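Local structure of uncharacterized protein (Bacteroides caccae, 4L7A) at residues Asn36-Tyr41 with Pro91-Leu96. The protein is probably a zinc-dependent metallopeptidase of the Peptidase_MA clan, with substrates that are not known. Sequence-based numbering, arbitrary orientation. Where two conformers were deposited one is given.
Sequences NIDFKY and PKVIHL
The Phe39 ring is met obliquely by Ile94 and Leu96: Ile94 CG2 sits 4.0 Å from Phe39 CD2 on one flank, and Leu96 CD1 lies 3.7 Å from Phe39 CZ at the far end. Phe39 and its two partners lie on a parallel strand pair, 38-40 beside 93-98, whose paired segments run 9° apart in a mixed sheet where 38-40 is an outermost strand. Phe39 reaches its neighbours because CG stands anti to the backbone N (chi1 -170°). Tyr31 and Leu27 of helix 17-35, together with Ala66 of helix 59-81, also touch the ring, which therefore joins the sheet to both helices. Replacing Phe39 by an alanine is likely to open a gap against Ile94 and Leu96 and leave their methyl groups without an aromatic partner. Farther along the same face, Ile37 CG2 packs 3.9 Å from Ile94 CD1, extending the apolar layer.

The other face carries the His95 imidazole, met obliquely by the extended Lys40 chain; the two side chains lie side by side and point the same way, with Lys40 CD 3.6 Å from His95 NE2. Ile46 touches both of them. The Lys40 ammonium is near the Asp38 carboxylate, but this salt bridge is long.

Parallel pairing is evidenced by four backbone bonds in which Asp38 and Lys40 each both donate and accept: Asp38 N to Lys92 O, Ile94 N to Asp38 O, Lys40 N to Ile94 O (2.8 Å) and Leu96 N to Lys40 O, every N-H...O angle being at least 164°. The second is supplemented by a CA-H...O contact from Val93 CA to Asp38 O. Just past strand 38-40, one water bridges the two segments, donating to Tyr41 O at 2.5 Å and to Leu96 O at 2.7 Å.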
loop_
_atom_site.group_PDB
_atom_site.type_symbol
_atom_site.label_atom_id
_atom_site.label_comp_id
_atom_site.label_asym_id
_atom_site.label_seq_id
_atom_site.Cartn_x
_atom_site.Cartn_y
_atom_site.Cartn_z
ATOM N N ASN A 36 -6.875 -1.064 -15.869
ATOM C CA ASN A 36 -7.077 0.356 -16.215
ATOM C C ASN A 36 -6.226 1.287 -15.341
ATOM O O ASN A 36 -6.671 2.310 -14.885
ATOM C CB ASN A 36 -8.566 0.748 -16.152
ATOM C CG ASN A 36 -9.431 -0.136 -17.022
ATOM O OD1 ASN A 36 -10.535 -0.496 -16.653
ATOM N ND2 ASN A 36 -8.922 -0.508 -18.170
ATOM N N ILE A 37 -4.986 0.910 -15.111
ATOM C CA ILE A 37 -4.050 1.734 -14.356
ATOM C C ILE A 37 -3.031 2.305 -15.307
ATOM O O ILE A 37 -2.413 1.603 -16.074
ATOM C CB ILE A 37 -3.313 0.947 -13.250
ATOM C CG1 ILE A 37 -4.300 0.427 -12.212
ATOM C CG2 ILE A 37 -2.292 1.822 -12.596
ATOM C CD1 ILE A 37 -3.716 -0.627 -11.265
ATOM N N ASP A 38 -2.811 3.594 -15.216
ATOM C CA ASP A 38 -1.793 4.223 -16.031
ATOM C C ASP A 38 -0.550 4.294 -15.172
ATOM O O ASP A 38 -0.468 5.093 -14.224
ATOM C CB ASP A 38 -2.350 5.579 -16.483
ATOM C CG ASP A 38 -1.445 6.336 -17.433
ATOM O OD1 ASP A 38 -0.461 5.782 -17.985
ATOM O OD2 ASP A 38 -1.724 7.539 -17.601
ATOM N N PHE A 39 0.449 3.492 -15.488
ATOM C CA PHE A 39 1.727 3.499 -14.754
ATOM C C PHE A 39 2.780 4.321 -15.489
ATOM O O PHE A 39 3.221 3.941 -16.550
ATOM C CB PHE A 39 2.179 2.057 -14.613
ATOM C CG PHE A 39 3.361 1.815 -13.684
ATOM C CD1 PHE A 39 4.650 2.153 -14.050
ATOM C CD2 PHE A 39 3.192 1.094 -12.487
ATOM C CE1 PHE A 39 5.705 1.847 -13.238
ATOM C CE2 PHE A 39 4.269 0.787 -11.657
ATOM C CZ PHE A 39 5.527 1.193 -12.037
ATOM N N LYS A 40 3.212 5.437 -14.918
ATOM C CA LYS A 40 4.107 6.352 -15.627
ATOM C C LYS A 40 5.513 6.363 -15.026
ATOM O O LYS A 40 5.681 6.475 -13.805
ATOM C CB LYS A 40 3.538 7.760 -15.610
ATOM C CG LYS A 40 2.158 7.891 -16.216
ATOM C CD LYS A 40 1.877 9.332 -16.552
ATOM C CE LYS A 40 0.443 9.544 -16.988
ATOM N NZ LYS A 40 0.202 10.991 -17.170
ATOM N N TYR A 41 6.515 6.212 -15.885
ATOM C CA TYR A 41 7.897 6.302 -15.464
ATOM C C TYR A 41 8.655 7.370 -16.197
ATOM O O TYR A 41 9.673 7.841 -15.690
ATOM C CB TYR A 41 8.600 4.981 -15.621
ATOM C CG TYR A 41 8.791 4.584 -17.034
ATOM C CD1 TYR A 41 7.760 4.005 -17.749
ATOM C CD2 TYR A 41 10.001 4.797 -17.664
ATOM C CE1 TYR A 41 7.932 3.649 -19.094
ATOM C CE2 TYR A 41 10.178 4.469 -18.999
ATOM C CZ TYR A 41 9.139 3.868 -19.700
ATOM O OH TYR A 41 9.325 3.569 -21.008
ATOM N N PRO A 91 -5.850 2.400 -7.909
ATOM C CA PRO A 91 -5.711 3.792 -8.228
ATOM C C PRO A 91 -5.895 3.950 -9.743
ATOM O O PRO A 91 -5.782 2.990 -10.472
ATOM C CB PRO A 91 -4.251 4.084 -7.862
ATOM C CG PRO A 91 -3.542 2.824 -8.145
ATOM C CD PRO A 91 -4.560 1.685 -7.894
ATOM N N LYS A 92 -6.096 5.162 -10.218
ATOM C CA LYS A 92 -6.068 5.433 -11.684
ATOM C C LYS A 92 -4.668 5.606 -12.263
ATOM O O LYS A 92 -4.417 5.325 -13.441
ATOM C CB LYS A 92 -6.868 6.702 -12.040
ATOM C CG LYS A 92 -8.324 6.740 -11.529
ATOM C CD LYS A 92 -9.258 5.727 -12.222
ATOM C CE LYS A 92 -10.160 4.954 -11.199
ATOM N NZ LYS A 92 -10.226 3.515 -11.615
ATOM N N VAL A 93 -3.757 6.149 -11.463
ATOM C CA VAL A 93 -2.416 6.481 -11.943
ATOM C C VAL A 93 -1.363 6.194 -10.878
ATOM O O VAL A 93 -1.601 6.443 -9.678
ATOM C CB VAL A 93 -2.354 7.983 -12.349
ATOM C CG1 VAL A 93 -0.927 8.384 -12.714
ATOM C CG2 VAL A 93 -3.251 8.263 -13.531
ATOM N N ILE A 94 -0.251 5.599 -11.306
ATOM C CA ILE A 94 0.935 5.382 -10.482
ATOM C C ILE A 94 2.083 6.128 -11.188
ATOM O O ILE A 94 2.208 6.005 -12.421
ATOM C CB ILE A 94 1.230 3.905 -10.290
ATOM C CG1 ILE A 94 0.119 3.229 -9.502
ATOM C CG2 ILE A 94 2.489 3.720 -9.485
ATOM C CD1 ILE A 94 0.128 1.719 -9.594
ATOM N N HIS A 95 2.809 7.011 -10.478
ATOM C CA HIS A 95 3.968 7.710 -11.081
ATOM C C HIS A 95 5.169 7.255 -10.323
ATOM O O HIS A 95 5.102 7.186 -9.113
ATOM C CB HIS A 95 3.922 9.209 -10.843
ATOM C CG HIS A 95 2.948 9.932 -11.701
ATOM N ND1 HIS A 95 2.815 11.306 -11.668
ATOM C CD2 HIS A 95 2.099 9.497 -12.660
ATOM C CE1 HIS A 95 1.904 11.689 -12.553
ATOM N NE2 HIS A 95 1.458 10.606 -13.170
ATOM N N LEU A 96 6.252 6.964 -11.001
ATOM C CA LEU A 96 7.531 6.751 -10.340
ATOM C C LEU A 96 8.359 7.990 -10.585
ATOM O O LEU A 96 8.439 8.478 -11.725
ATOM C CB LEU A 96 8.273 5.552 -10.900
ATOM C CG LEU A 96 7.564 4.233 -10.918
ATOM C CD1 LEU A 96 8.556 3.138 -11.259
ATOM C CD2 LEU A 96 6.948 3.956 -9.556
HETATM O O HOH W 1 -7.707 1.914 -12.294
HETATM O O HOH W 2 9.815 9.423 -13.795
#